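Kinesin-like protein KIF19 (Mus musculus, PDB 5GSZ) uses ATP to move toward microtubule plus ends and regulates the length of motile cilia by depolymerizing microtubules at their tips. Local coordinates at residues 129-134 and 226-231; 157-162 and 166-171; 317-322 and 337-342. All coordinates share one frame; numbering follows the deposited sequence.

Contact 1 of 3, residues 129-134 and 226-231; sequences NDLFRA and VAVRQR
L131, on helix 123-136, and V228, on strand 220-232, are the pair whose CA atoms come nearest, 9.5 Å from L131 CA to V228 CA. At that separation the two backbones do not touch, and the helix meets the strand through side chains alone. Inside 129-134 the helix is held by its own i to i+4 backbone bonds, R133 N to N129 O and A134 N to D130 O. In 226-231 the backbones of V226, V228 and Q230 bond to strand 242-250, those of A227 and R229 to strand 142-154.

L131 carries the helix side of the contact and splits its two methyls between two valines. L131 CD2 lies 4.0 Å from V228 CG2 and L131 CD1 4.3 Å from V226 CG1. The CB of L131 already points to the strand, and with chi1 at -159° its isopropyl end continues that way. V226 and V228, two residues apart, present their methyls on the same face of the sheet. All three residues are buried, and the interface is small, 94 Å² in total. I93 of helix 89-93 also touches V228. A helix laid on the central mixed sheet in this way belongs to the layered alpha/beta architecture of the kinesin motor domain.

Contact 2 of 3, residues 157-162 and 166-171; sequences MIRDLL and LGYLEL
I158 and Y168 lose the most surface here, followed by L169, and each meets the other segment in its own way. The carbonyl of I158 receives the amide of L169: L169 N to I158 O is 3.1 Å with an N-H...O angle of 171°, nearly straight at the hydrogen, although the donor is tilted 27° from the carbonyl plane. The same oxygen takes a CA-H...O contact from Y168 CA and sits at the edge of the Y168 ring. At its other end I158 reaches L171, I158 CD1 standing 3.8 Å from L171 CG, the two side chains meeting at about a right angle.

The Y168 ring is covered on one face by M157. Bent at chi2 and chi3, the methionine folds back and M157 CE rests over the centre of the Y168 ring, 3.5 Å from its centroid, as a CH-pi contact; M157 SD lies farther above the same face in a Met-aromatic arrangement. R159 CG approaches the ring obliquely, while its guanidinium turns to E152 and Q205.

Strand 157-160 is the outermost strand of the motor domain's central sheet, and the loop that follows folds back along it before strand 171-173.

L169 CD1 packs 3.6 Å from D160 CB. D160 also closes an Asx turn, D160 OD1 accepting L162 N at 2.8 Å from above the carboxylate plane, and its OD2 is bonded to T185. A water that accepts from D160 N lies 2.7 Å from G167 O, to which it probably donates, linking the two backbones beyond the direct bond.

Contact 3 of 3, residues 317-322 and 337-342; sequences TVMIAH and LTYAGR
A340 is met by two side chains of strand 315-323 at once. A340 CB lies 3.7 Å from M319 CE and 4.0 Å from A321 CB. The CA atoms of A321 and A340 are 6.8 Å apart, a spacing consistent with the two small side chains facing each other. Only 136 Å² is buried, through apolar and sulfur-aromatic contacts.

The M319 chain runs extended through chi1 and chi2, carrying the sulfur out toward the helix, and then bends at chi3 (60°) to place CE against A340. The sulfur passes Y339 on the way: M319 SD lies 4.1 Å from Y339 CE2. M319 SD is 5.3 Å from the centroid of the Y339 ring and 75° off the ring normal, an oblique Met-aromatic contact. The Y339 ring is also stacked with Y103.

In the next shell, V14 of strand 12-18 touches both M319 and A340, and F67 lies against A340. Beyond A321, H322 is bonded through ND1 to Y103 O and through NE2 to T113 OG1, which ties this end of the strand to the chain on both sides of the nucleotide loop; the A321 side chain is about 11 Å from the bound ADP.

Strand 315-323 runs in the central sheet between strands 12-18 and 97-103, and helix 330-340 comes to its end against this part of the sheet, with L337 reaching on to strand 41-45 of the three-stranded antiparallel sheet.

All three contacts fall within the kinesin motor domain and each uses a strand of its central mixed sheet. Contact 1 involves strand 220-232, contact 2 the border strand 157-160, and contact 3 strand 315-323 nearer the other border. Between centres the distances are about 25 Å (contacts 1 and 2), about 27 Å (1 and 3) and about 29 Å (2 and 3), and none touches another; contacts 1 and 2 come within about 10 Å at their nearest atoms. Along the chain, contact 2 falls between the two segments of contact 1, and contact 3 follows both. One sheet thus joins distant parts of the motor, with contact 3 lying nearest to the nucleotide loop.

Contact 1 of 3, residues 129-134 and 226-231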
ATOM      1  N   ASN A 129      10.966  -1.969  12.783  1.00 56.45           N
ATOM      2  CA  ASN A 129      12.149  -1.699  13.579  1.00 54.69           C
ATOM      3  C   ASN A 129      11.908  -0.566  14.569  1.00 52.85           C
ATOM      4  O   ASN A 129      12.169  -0.706  15.766  1.00 57.52           O
ATOM      5  CB  ASN A 129      13.295  -1.381  12.634  1.00 56.05           C
ATOM      6  CG  ASN A 129      14.602  -1.856  13.148  1.00 66.57           C
ATOM      7  OD1 ASN A 129      15.135  -1.342  14.142  1.00 74.10           O
ATOM      8  ND2 ASN A 129      15.110  -2.902  12.520  1.00 59.98           N
ATOM      9  N   ASP A 130      11.407   0.562  14.088  1.00 50.01           N
ATOM     10  CA  ASP A 130      11.036   1.622  15.007  1.00 56.30           C
ATOM     11  C   ASP A 130       9.886   1.214  15.912  1.00 55.17           C
ATOM     12  O   ASP A 130       9.632   1.869  16.933  1.00 51.13           O
ATOM     13  CB  ASP A 130      10.654   2.874  14.231  1.00 53.90           C
ATOM     14  CG  ASP A 130      11.840   3.680  13.824  1.00 56.17           C
ATOM     15  OD1 ASP A 130      12.954   3.362  14.306  1.00 61.22           O
ATOM     16  OD2 ASP A 130      11.642   4.643  13.054  1.00 54.97           O
ATOM     17  N   LEU A 131       9.178   0.158  15.551  1.00 50.42           N
ATOM     18  CA  LEU A 131       8.089  -0.295  16.389  1.00 54.27           C
ATOM     19  C   LEU A 131       8.634  -0.933  17.660  1.00 55.69           C
ATOM     20  O   LEU A 131       8.182  -0.624  18.767  1.00 52.52           O
ATOM     21  CB  LEU A 131       7.228  -1.257  15.583  1.00 51.31           C
ATOM     22  CG  LEU A 131       5.815  -1.445  16.079  1.00 51.62           C
ATOM     23  CD1 LEU A 131       4.896  -1.593  14.879  1.00 47.64           C
ATOM     24  CD2 LEU A 131       5.783  -2.687  16.946  1.00 55.81           C
ATOM     25  N   PHE A 132       9.651  -1.789  17.512  1.00 57.44           N
ATOM     26  CA  PHE A 132      10.264  -2.469  18.648  1.00 54.85           C
ATOM     27  C   PHE A 132      11.111  -1.534  19.507  1.00 54.26           C
ATOM     28  O   PHE A 132      11.267  -1.778  20.706  1.00 57.14           O
ATOM     29  CB  PHE A 132      11.109  -3.633  18.144  1.00 54.37           C
ATOM     30  CG  PHE A 132      10.325  -4.646  17.375  1.00 60.45           C
ATOM     31  CD1 PHE A 132       8.988  -4.873  17.671  1.00 63.39           C
ATOM     32  CD2 PHE A 132      10.909  -5.357  16.338  1.00 62.62           C
ATOM     33  CE1 PHE A 132       8.254  -5.808  16.963  1.00 57.46           C
ATOM     34  CE2 PHE A 132      10.183  -6.276  15.619  1.00 58.33           C
ATOM     35  CZ  PHE A 132       8.857  -6.502  15.932  1.00 64.00           C
ATOM     36  N   ARG A 133      11.678  -0.478  18.928  1.00 51.19           N
ATOM     37  CA  ARG A 133      12.334   0.533  19.752  1.00 56.83           C
ATOM     38  C   ARG A 133      11.318   1.305  20.586  1.00 54.54           C
ATOM     39  O   ARG A 133      11.453   1.411  21.811  1.00 53.83           O
ATOM     40  CB  ARG A 133      13.135   1.495  18.878  1.00 61.03           C
ATOM     41  CG  ARG A 133      14.403   0.906  18.315  1.00 65.25           C
ATOM     42  CD  ARG A 133      15.268   1.988  17.716  1.00 68.68           C
ATOM     43  NE  ARG A 133      16.469   1.400  17.150  1.00 73.16           N
ATOM     44  CZ  ARG A 133      16.583   1.022  15.884  1.00 80.60           C
ATOM     45  NH1 ARG A 133      15.564   1.199  15.042  1.00 73.96           N
ATOM     46  NH2 ARG A 133      17.722   0.483  15.458  1.00 79.46           N
ATOM     47  N   ALA A 134      10.307   1.876  19.926  1.00 54.15           N
ATOM     48  CA  ALA A 134       9.230   2.561  20.627  1.00 51.71           C
ATOM     49  C   ALA A 134       8.614   1.689  21.711  1.00 55.59           C
ATOM     50  O   ALA A 134       8.185   2.201  22.753  1.00 57.00           O
ATOM     51  CB  ALA A 134       8.156   2.989  19.626  1.00 52.98           C
ATOM     52  N   VAL A 226       0.354  -5.997  11.388  1.00 43.97           N
ATOM     53  CA  VAL A 226       1.026  -6.051  12.675  1.00 47.39           C
ATOM     54  C   VAL A 226       0.031  -5.608  13.732  1.00 44.14           C
ATOM     55  O   VAL A 226      -0.495  -4.492  13.662  1.00 41.08           O
ATOM     56  CB  VAL A 226       2.269  -5.150  12.716  1.00 45.34           C
ATOM     57  CG1 VAL A 226       2.987  -5.310  14.060  1.00 42.32           C
ATOM     58  CG2 VAL A 226       3.174  -5.452  11.557  1.00 40.56           C
ATOM     59  N   ALA A 227      -0.214  -6.475  14.710  1.00 48.23           N
ATOM     60  CA  ALA A 227      -1.089  -6.187  15.840  1.00 46.10           C
ATOM     61  C   ALA A 227      -0.242  -5.888  17.071  1.00 45.23           C
ATOM     62  O   ALA A 227       0.822  -6.488  17.254  1.00 49.46           O
ATOM     63  CB  ALA A 227      -2.012  -7.371  16.102  1.00 39.41           C
ATOM     64  N   VAL A 228      -0.698  -4.948  17.905  1.00 43.44           N
ATOM     65  CA  VAL A 228       0.044  -4.523  19.103  1.00 46.21           C
ATOM     66  C   VAL A 228      -0.939  -4.314  20.252  1.00 48.10           C
ATOM     67  O   VAL A 228      -1.769  -3.397  20.208  1.00 49.99           O
ATOM     68  CB  VAL A 228       0.864  -3.240  18.876  1.00 42.14           C
ATOM     69  CG1 VAL A 228       1.542  -2.827  20.151  1.00 42.62           C
ATOM     70  CG2 VAL A 228       1.904  -3.438  17.782  1.00 46.59           C
ATOM     71  N   ARG A 229      -0.840  -5.137  21.286  1.00 47.78           N
ATOM     72  CA  ARG A 229      -1.629  -4.944  22.491  1.00 47.61           C
ATOM     73  C   ARG A 229      -0.784  -4.268  23.572  1.00 46.66           C
ATOM     74  O   ARG A 229       0.411  -4.541  23.714  1.00 45.52           O
ATOM     75  CB  ARG A 229      -2.201  -6.270  22.988  1.00 50.81           C
ATOM     76  CG  ARG A 229      -3.336  -6.100  23.980  1.00 54.80           C
ATOM     77  CD  ARG A 229      -4.245  -7.290  23.976  1.00 65.28           C
ATOM     78  NE  ARG A 229      -3.556  -8.516  24.371  1.00 77.35           N
ATOM     79  CZ  ARG A 229      -4.048  -9.737  24.166  1.00 85.13           C
ATOM     80  NH1 ARG A 229      -5.227  -9.877  23.570  1.00 81.67           N
ATOM     81  NH2 ARG A 229      -3.366 -10.816  24.552  1.00 83.71           N
ATOM     82  N   GLN A 230      -1.409  -3.344  24.301  1.00 49.11           N
ATOM     83  CA  GLN A 230      -0.741  -2.482  25.270  1.00 47.56           C
ATOM     84  C   GLN A 230      -1.580  -2.455  26.534  1.00 50.39           C
ATOM     85  O   GLN A 230      -2.714  -1.960  26.517  1.00 52.36           O
ATOM     86  CB  GLN A 230      -0.564  -1.054  24.736  1.00 40.48           C
ATOM     87  CG  GLN A 230       0.360  -0.174  25.572  1.00 43.09           C
ATOM     88  CD  GLN A 230       0.141   1.329  25.326  1.00 50.22           C
ATOM     89  OE1 GLN A 230      -0.951   1.747  24.945  1.00 49.63           O
ATOM     90  NE2 GLN A 230       1.195   2.135  25.508  1.00 46.62           N
ATOM     91  N   ARG A 231      -1.028  -2.973  27.624  1.00 45.42           N
ATOM     92  CA  ARG A 231      -1.659  -2.857  28.925  1.00 49.50           C
ATOM     93  C   ARG A 231      -0.663  -2.255  29.908  1.00 50.81           C
ATOM     94  O   ARG A 231       0.554  -2.396  29.759  1.00 51.02           O
ATOM     95  CB  ARG A 231      -2.193  -4.223  29.434  1.00 48.32           C
ATOM     96  CG  ARG A 231      -1.177  -5.062  30.180  1.00 53.26           C
ATOM     97  CD  ARG A 231      -1.762  -6.384  30.611  1.00 59.42           C
ATOM     98  NE  ARG A 231      -1.997  -7.250  29.462  1.00 66.62           N
ATOM     99  CZ  ARG A 231      -3.206  -7.612  29.053  1.00 66.55           C
ATOM    100  NH1 ARG A 231      -4.277  -7.172  29.712  1.00 65.96           N
ATOM    101  NH2 ARG A 231      -3.345  -8.400  27.990  1.00 60.23           N
TER

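Contact 2 of 3, residues 157-162 and 166-171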
ATOM      1  N   MET A 157      -9.019 -14.824  -3.461  1.00 58.50           N
ATOM      2  CA  MET A 157      -8.587 -15.998  -2.706  1.00 57.68           C
ATOM      3  C   MET A 157      -7.432 -15.616  -1.783  1.00 58.72           C
ATOM      4  O   MET A 157      -6.461 -14.982  -2.214  1.00 54.86           O
ATOM      5  CB  MET A 157      -8.161 -17.137  -3.632  1.00 62.39           C
ATOM      6  CG  MET A 157      -9.153 -17.464  -4.752  1.00 71.71           C
ATOM      7  SD  MET A 157     -10.741 -18.168  -4.244  1.00 74.53           S
ATOM      8  CE  MET A 157     -10.252 -19.785  -3.674  1.00 61.14           C
ATOM      9  N   ILE A 158      -7.533 -16.011  -0.520  1.00 53.62           N
ATOM     10  CA  ILE A 158      -6.550 -15.645   0.484  1.00 47.68           C
ATOM     11  C   ILE A 158      -5.618 -16.814   0.731  1.00 46.78           C
ATOM     12  O   ILE A 158      -6.068 -17.935   0.978  1.00 53.00           O
ATOM     13  CB  ILE A 158      -7.233 -15.211   1.784  1.00 49.73           C
ATOM     14  CG1 ILE A 158      -8.207 -14.072   1.475  1.00 50.51           C
ATOM     15  CG2 ILE A 158      -6.168 -14.821   2.813  1.00 45.03           C
ATOM     16  CD1 ILE A 158      -9.189 -13.782   2.581  1.00 51.47           C
ATOM     17  N   ARG A 159      -4.322 -16.546   0.695  1.00 49.11           N
ATOM     18  CA  ARG A 159      -3.298 -17.512   1.060  1.00 47.05           C
ATOM     19  C   ARG A 159      -2.403 -16.919   2.134  1.00 50.20           C
ATOM     20  O   ARG A 159      -2.214 -15.700   2.199  1.00 49.97           O
ATOM     21  CB  ARG A 159      -2.455 -17.908  -0.163  1.00 53.99           C
ATOM     22  CG  ARG A 159      -3.233 -18.737  -1.203  1.00 61.74           C
ATOM     23  CD  ARG A 159      -2.488 -18.889  -2.536  1.00 54.32           C
ATOM     24  NE  ARG A 159      -1.162 -19.483  -2.398  1.00 46.87           N
ATOM     25  CZ  ARG A 159      -0.031 -18.838  -2.653  1.00 52.48           C
ATOM     26  NH1 ARG A 159      -0.079 -17.577  -3.060  1.00 52.32           N
ATOM     27  NH2 ARG A 159       1.143 -19.448  -2.504  1.00 50.00           N
ATOM     28  N   ASP A 160      -1.851 -17.793   2.979  1.00 55.48           N
ATOM     29  CA  ASP A 160      -0.850 -17.410   3.976  1.00 50.47           C
ATOM     30  C   ASP A 160       0.513 -17.432   3.305  1.00 53.47           C
ATOM     31  O   ASP A 160       1.028 -18.498   2.973  1.00 59.13           O
ATOM     32  CB  ASP A 160      -0.881 -18.358   5.173  1.00 52.32           C
ATOM     33  CG  ASP A 160       0.210 -18.054   6.214  1.00 60.23           C
ATOM     34  OD1 ASP A 160       1.046 -17.141   6.015  1.00 58.65           O
ATOM     35  OD2 ASP A 160       0.235 -18.748   7.257  1.00 59.47           O
ATOM     36  N   LEU A 161       1.111 -16.262   3.114  1.00 51.23           N
ATOM     37  CA  LEU A 161       2.375 -16.238   2.394  1.00 53.47           C
ATOM     38  C   LEU A 161       3.523 -16.855   3.178  1.00 54.70           C
ATOM     39  O   LEU A 161       4.589 -17.074   2.593  1.00 53.20           O
ATOM     40  CB  LEU A 161       2.735 -14.807   2.009  1.00 46.80           C
ATOM     41  CG  LEU A 161       1.846 -14.196   0.945  1.00 50.88           C
ATOM     42  CD1 LEU A 161       2.162 -12.701   0.845  1.00 49.56           C
ATOM     43  CD2 LEU A 161       2.033 -14.926  -0.397  1.00 48.96           C
ATOM     44  N   LEU A 162       3.347 -17.113   4.477  1.00 53.68           N
ATOM     45  CA  LEU A 162       4.411 -17.670   5.303  1.00 55.31           C
ATOM     46  C   LEU A 162       4.269 -19.169   5.501  1.00 57.97           C
ATOM     47  O   LEU A 162       5.157 -19.791   6.087  1.00 58.09           O
ATOM     48  CB  LEU A 162       4.456 -16.977   6.670  1.00 52.25           C
ATOM     49  CG  LEU A 162       4.711 -15.474   6.639  1.00 52.74           C
ATOM     50  CD1 LEU A 162       4.806 -14.906   8.046  1.00 52.88           C
ATOM     51  CD2 LEU A 162       5.961 -15.170   5.864  1.00 43.88           C
ATOM     52  N   LEU A 166      -0.944 -24.595   3.959  1.00 64.71           N
ATOM     53  CA  LEU A 166      -2.274 -24.562   4.562  1.00 66.43           C
ATOM     54  C   LEU A 166      -3.369 -24.378   3.516  1.00 67.17           C
ATOM     55  O   LEU A 166      -4.477 -24.919   3.664  1.00 67.99           O
ATOM     56  CB  LEU A 166      -2.341 -23.450   5.615  1.00 64.15           C
ATOM     57  N   GLY A 167      -3.080 -23.639   2.453  1.00 62.19           N
ATOM     58  CA  GLY A 167      -4.029 -23.482   1.377  1.00 63.47           C
ATOM     59  C   GLY A 167      -4.944 -22.289   1.570  1.00 65.74           C
ATOM     60  O   GLY A 167      -4.631 -21.320   2.271  1.00 66.30           O
ATOM     61  N   TYR A 168      -6.109 -22.372   0.928  1.00 61.94           N
ATOM     62  CA  TYR A 168      -7.046 -21.257   0.920  1.00 60.87           C
ATOM     63  C   TYR A 168      -7.656 -21.078   2.300  1.00 61.99           C
ATOM     64  O   TYR A 168      -8.234 -22.015   2.864  1.00 63.73           O
ATOM     65  CB  TYR A 168      -8.131 -21.478  -0.131  1.00 64.30           C
ATOM     66  CG  TYR A 168      -7.626 -21.366  -1.553  1.00 69.55           C
ATOM     67  CD1 TYR A 168      -6.681 -20.402  -1.912  1.00 71.77           C
ATOM     68  CD2 TYR A 168      -8.068 -22.243  -2.536  1.00 71.90           C
ATOM     69  CE1 TYR A 168      -6.206 -20.315  -3.221  1.00 74.33           C
ATOM     70  CE2 TYR A 168      -7.602 -22.164  -3.848  1.00 71.62           C
ATOM     71  CZ  TYR A 168      -6.677 -21.200  -4.183  1.00 76.19           C
ATOM     72  OH  TYR A 168      -6.226 -21.134  -5.482  1.00 79.09           O
ATOM     73  N   LEU A 169      -7.521 -19.875   2.838  1.00 57.39           N
ATOM     74  CA  LEU A 169      -8.037 -19.528   4.148  1.00 56.80           C
ATOM     75  C   LEU A 169      -9.276 -18.654   3.994  1.00 58.42           C
ATOM     76  O   LEU A 169      -9.489 -18.013   2.961  1.00 53.47           O
ATOM     77  CB  LEU A 169      -6.953 -18.819   4.960  1.00 53.02           C
ATOM     78  CG  LEU A 169      -5.680 -19.665   5.044  1.00 59.02           C
ATOM     79  CD1 LEU A 169      -4.469 -18.822   5.413  1.00 56.68           C
ATOM     80  CD2 LEU A 169      -5.857 -20.823   6.026  1.00 54.56           C
ATOM     81  N   GLU A 170     -10.114 -18.665   5.027  1.00 58.69           N
ATOM     82  CA  GLU A 170     -11.324 -17.857   5.061  1.00 63.08           C
ATOM     83  C   GLU A 170     -11.210 -16.776   6.135  1.00 66.47           C
ATOM     84  O   GLU A 170     -10.303 -16.781   6.973  1.00 62.35           O
ATOM     85  CB  GLU A 170     -12.561 -18.737   5.291  1.00 62.33           C
ATOM     86  N   LEU A 171     -12.156 -15.832   6.093  1.00 71.43           N
ATOM     87  CA  LEU A 171     -12.193 -14.683   6.994  1.00 68.45           C
ATOM     88  C   LEU A 171     -13.216 -14.937   8.092  1.00 76.34           C
ATOM     89  O   LEU A 171     -14.423 -14.955   7.826  1.00 80.29           O
ATOM     90  CB  LEU A 171     -12.571 -13.419   6.233  1.00 70.14           C
ATOM     91  CG  LEU A 171     -11.579 -12.736   5.311  1.00 69.31           C
ATOM     92  CD1 LEU A 171     -12.332 -11.698   4.486  1.00 64.70           C
ATOM     93  CD2 LEU A 171     -10.475 -12.095   6.132  1.00 67.30           C
TER
HETATM   94  O   HOH W   1      -1.919 -20.945   2.419  1.00 56.66           O

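Contact 3 of 3, residues 317-322 and 337-342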
ATOM      1  N   THR A 317      -4.407   6.901   7.250  1.00 53.76           N
ATOM      2  CA  THR A 317      -4.177   6.213   5.989  1.00 48.12           C
ATOM      3  C   THR A 317      -3.119   6.966   5.213  1.00 45.95           C
ATOM      4  O   THR A 317      -3.179   8.192   5.119  1.00 49.64           O
ATOM      5  CB  THR A 317      -5.454   6.098   5.149  1.00 45.19           C
ATOM      6  OG1 THR A 317      -6.446   5.389   5.895  1.00 48.89           O
ATOM      7  CG2 THR A 317      -5.177   5.342   3.842  1.00 39.44           C
ATOM      8  N   VAL A 318      -2.169   6.217   4.657  1.00 45.54           N
ATOM      9  CA  VAL A 318      -1.067   6.741   3.864  1.00 42.95           C
ATOM     10  C   VAL A 318      -1.052   5.984   2.548  1.00 42.36           C
ATOM     11  O   VAL A 318      -0.832   4.768   2.536  1.00 46.08           O
ATOM     12  CB  VAL A 318       0.279   6.569   4.584  1.00 46.07           C
ATOM     13  CG1 VAL A 318       1.430   7.060   3.698  1.00 48.15           C
ATOM     14  CG2 VAL A 318       0.256   7.279   5.909  1.00 45.44           C
ATOM     15  N   MET A 319      -1.278   6.685   1.445  1.00 41.04           N
ATOM     16  CA  MET A 319      -1.115   6.084   0.128  1.00 42.21           C
ATOM     17  C   MET A 319       0.164   6.593  -0.505  1.00 43.46           C
ATOM     18  O   MET A 319       0.418   7.801  -0.512  1.00 45.34           O
ATOM     19  CB  MET A 319      -2.277   6.385  -0.811  1.00 43.45           C
ATOM     20  CG  MET A 319      -1.987   5.845  -2.202  1.00 48.25           C
ATOM     21  SD  MET A 319      -3.256   6.145  -3.436  1.00 59.16           S
ATOM     22  CE  MET A 319      -3.302   7.919  -3.432  1.00 49.20           C
ATOM     23  N   ILE A 320       0.960   5.677  -1.031  1.00 40.99           N
ATOM     24  CA  ILE A 320       2.150   6.027  -1.784  1.00 41.26           C
ATOM     25  C   ILE A 320       1.911   5.604  -3.228  1.00 43.11           C
ATOM     26  O   ILE A 320       2.011   4.417  -3.571  1.00 37.98           O
ATOM     27  CB  ILE A 320       3.405   5.371  -1.212  1.00 40.80           C
ATOM     28  CG1 ILE A 320       3.551   5.714   0.264  1.00 38.68           C
ATOM     29  CG2 ILE A 320       4.623   5.825  -1.987  1.00 41.24           C
ATOM     30  CD1 ILE A 320       4.860   5.217   0.844  1.00 39.37           C
ATOM     31  N   ALA A 321       1.589   6.582  -4.074  1.00 41.96           N
ATOM     32  CA  ALA A 321       1.471   6.349  -5.506  1.00 43.67           C
ATOM     33  C   ALA A 321       2.846   6.322  -6.173  1.00 44.93           C
ATOM     34  O   ALA A 321       3.753   7.069  -5.794  1.00 42.90           O
ATOM     35  CB  ALA A 321       0.605   7.432  -6.139  1.00 44.89           C
ATOM     36  N   HIS A 322       2.982   5.474  -7.193  1.00 44.46           N
ATOM     37  CA  HIS A 322       4.238   5.251  -7.907  1.00 44.54           C
ATOM     38  C   HIS A 322       4.055   5.466  -9.400  1.00 40.40           C
ATOM     39  O   HIS A 322       3.066   5.004  -9.974  1.00 48.63           O
ATOM     40  CB  HIS A 322       4.748   3.820  -7.662  1.00 42.72           C
ATOM     41  CG  HIS A 322       5.046   3.533  -6.225  1.00 41.47           C
ATOM     42  ND1 HIS A 322       4.068   3.194  -5.314  1.00 41.73           N
ATOM     43  CD2 HIS A 322       6.211   3.560  -5.537  1.00 39.34           C
ATOM     44  CE1 HIS A 322       4.623   3.011  -4.131  1.00 44.58           C
ATOM     45  NE2 HIS A 322       5.922   3.233  -4.238  1.00 42.80           N
ATOM     46  N   LEU A 337      -1.379  10.047 -11.537  1.00 48.71           N
ATOM     47  CA  LEU A 337      -1.302  11.384 -10.948  1.00 51.36           C
ATOM     48  C   LEU A 337      -2.680  12.021 -10.781  1.00 55.40           C
ATOM     49  O   LEU A 337      -2.898  12.769  -9.821  1.00 54.30           O
ATOM     50  CB  LEU A 337      -0.419  12.269 -11.807  1.00 49.85           C
ATOM     51  CG  LEU A 337       1.038  11.864 -11.882  1.00 51.94           C
ATOM     52  CD1 LEU A 337       1.592  12.319 -13.196  1.00 56.39           C
ATOM     53  CD2 LEU A 337       1.764  12.551 -10.786  1.00 55.87           C
ATOM     54  N   THR A 338      -3.612  11.745 -11.702  1.00 51.34           N
ATOM     55  CA  THR A 338      -4.996  12.191 -11.551  1.00 55.52           C
ATOM     56  C   THR A 338      -5.666  11.544 -10.341  1.00 56.90           C
ATOM     57  O   THR A 338      -6.407  12.194  -9.594  1.00 50.17           O
ATOM     58  CB  THR A 338      -5.781  11.849 -12.814  1.00 54.09           C
ATOM     59  OG1 THR A 338      -5.252  12.605 -13.902  1.00 59.48           O
ATOM     60  CG2 THR A 338      -7.300  12.125 -12.633  1.00 41.76           C
ATOM     61  N   TYR A 339      -5.447  10.244 -10.166  1.00 53.42           N
ATOM     62  CA  TYR A 339      -6.105   9.515  -9.099  1.00 49.80           C
ATOM     63  C   TYR A 339      -5.625  10.001  -7.740  1.00 56.66           C
ATOM     64  O   TYR A 339      -6.428  10.179  -6.818  1.00 61.13           O
ATOM     65  CB  TYR A 339      -5.845   8.025  -9.302  1.00 56.97           C
ATOM     66  CG  TYR A 339      -6.412   7.115  -8.251  1.00 60.22           C
ATOM     67  CD1 TYR A 339      -7.755   6.766  -8.256  1.00 61.60           C
ATOM     68  CD2 TYR A 339      -5.593   6.579  -7.261  1.00 55.52           C
ATOM     69  CE1 TYR A 339      -8.268   5.917  -7.291  1.00 67.01           C
ATOM     70  CE2 TYR A 339      -6.095   5.742  -6.297  1.00 54.60           C
ATOM     71  CZ  TYR A 339      -7.429   5.410  -6.317  1.00 64.42           C
ATOM     72  OH  TYR A 339      -7.925   4.572  -5.357  1.00 69.93           O
ATOM     73  N   ALA A 340      -4.328  10.279  -7.614  1.00 55.58           N
ATOM     74  CA  ALA A 340      -3.728  10.678  -6.347  1.00 54.36           C
ATOM     75  C   ALA A 340      -3.657  12.181  -6.158  1.00 57.28           C
ATOM     76  O   ALA A 340      -3.325  12.627  -5.058  1.00 60.04           O
ATOM     77  CB  ALA A 340      -2.311  10.104  -6.225  1.00 57.22           C
ATOM     78  N   GLY A 341      -3.952  12.964  -7.190  1.00 59.36           N
ATOM     79  CA  GLY A 341      -3.862  14.408  -7.116  1.00 58.67           C
ATOM     80  C   GLY A 341      -4.723  15.058  -6.055  1.00 61.52           C
ATOM     81  O   GLY A 341      -5.957  15.008  -6.125  1.00 66.59           O
ATOM     82  N   ARG A 342      -4.067  15.684  -5.076  1.00 65.21           N
ATOM     83  CA  ARG A 342      -4.733  16.364  -3.963  1.00 68.88           C
ATOM     84  C   ARG A 342      -5.242  17.747  -4.380  1.00 67.51           C
ATOM     85  O   ARG A 342      -4.828  18.293  -5.412  1.00 64.14           O
ATOM     86  CB  ARG A 342      -3.776  16.482  -2.762  1.00 60.24           C
TER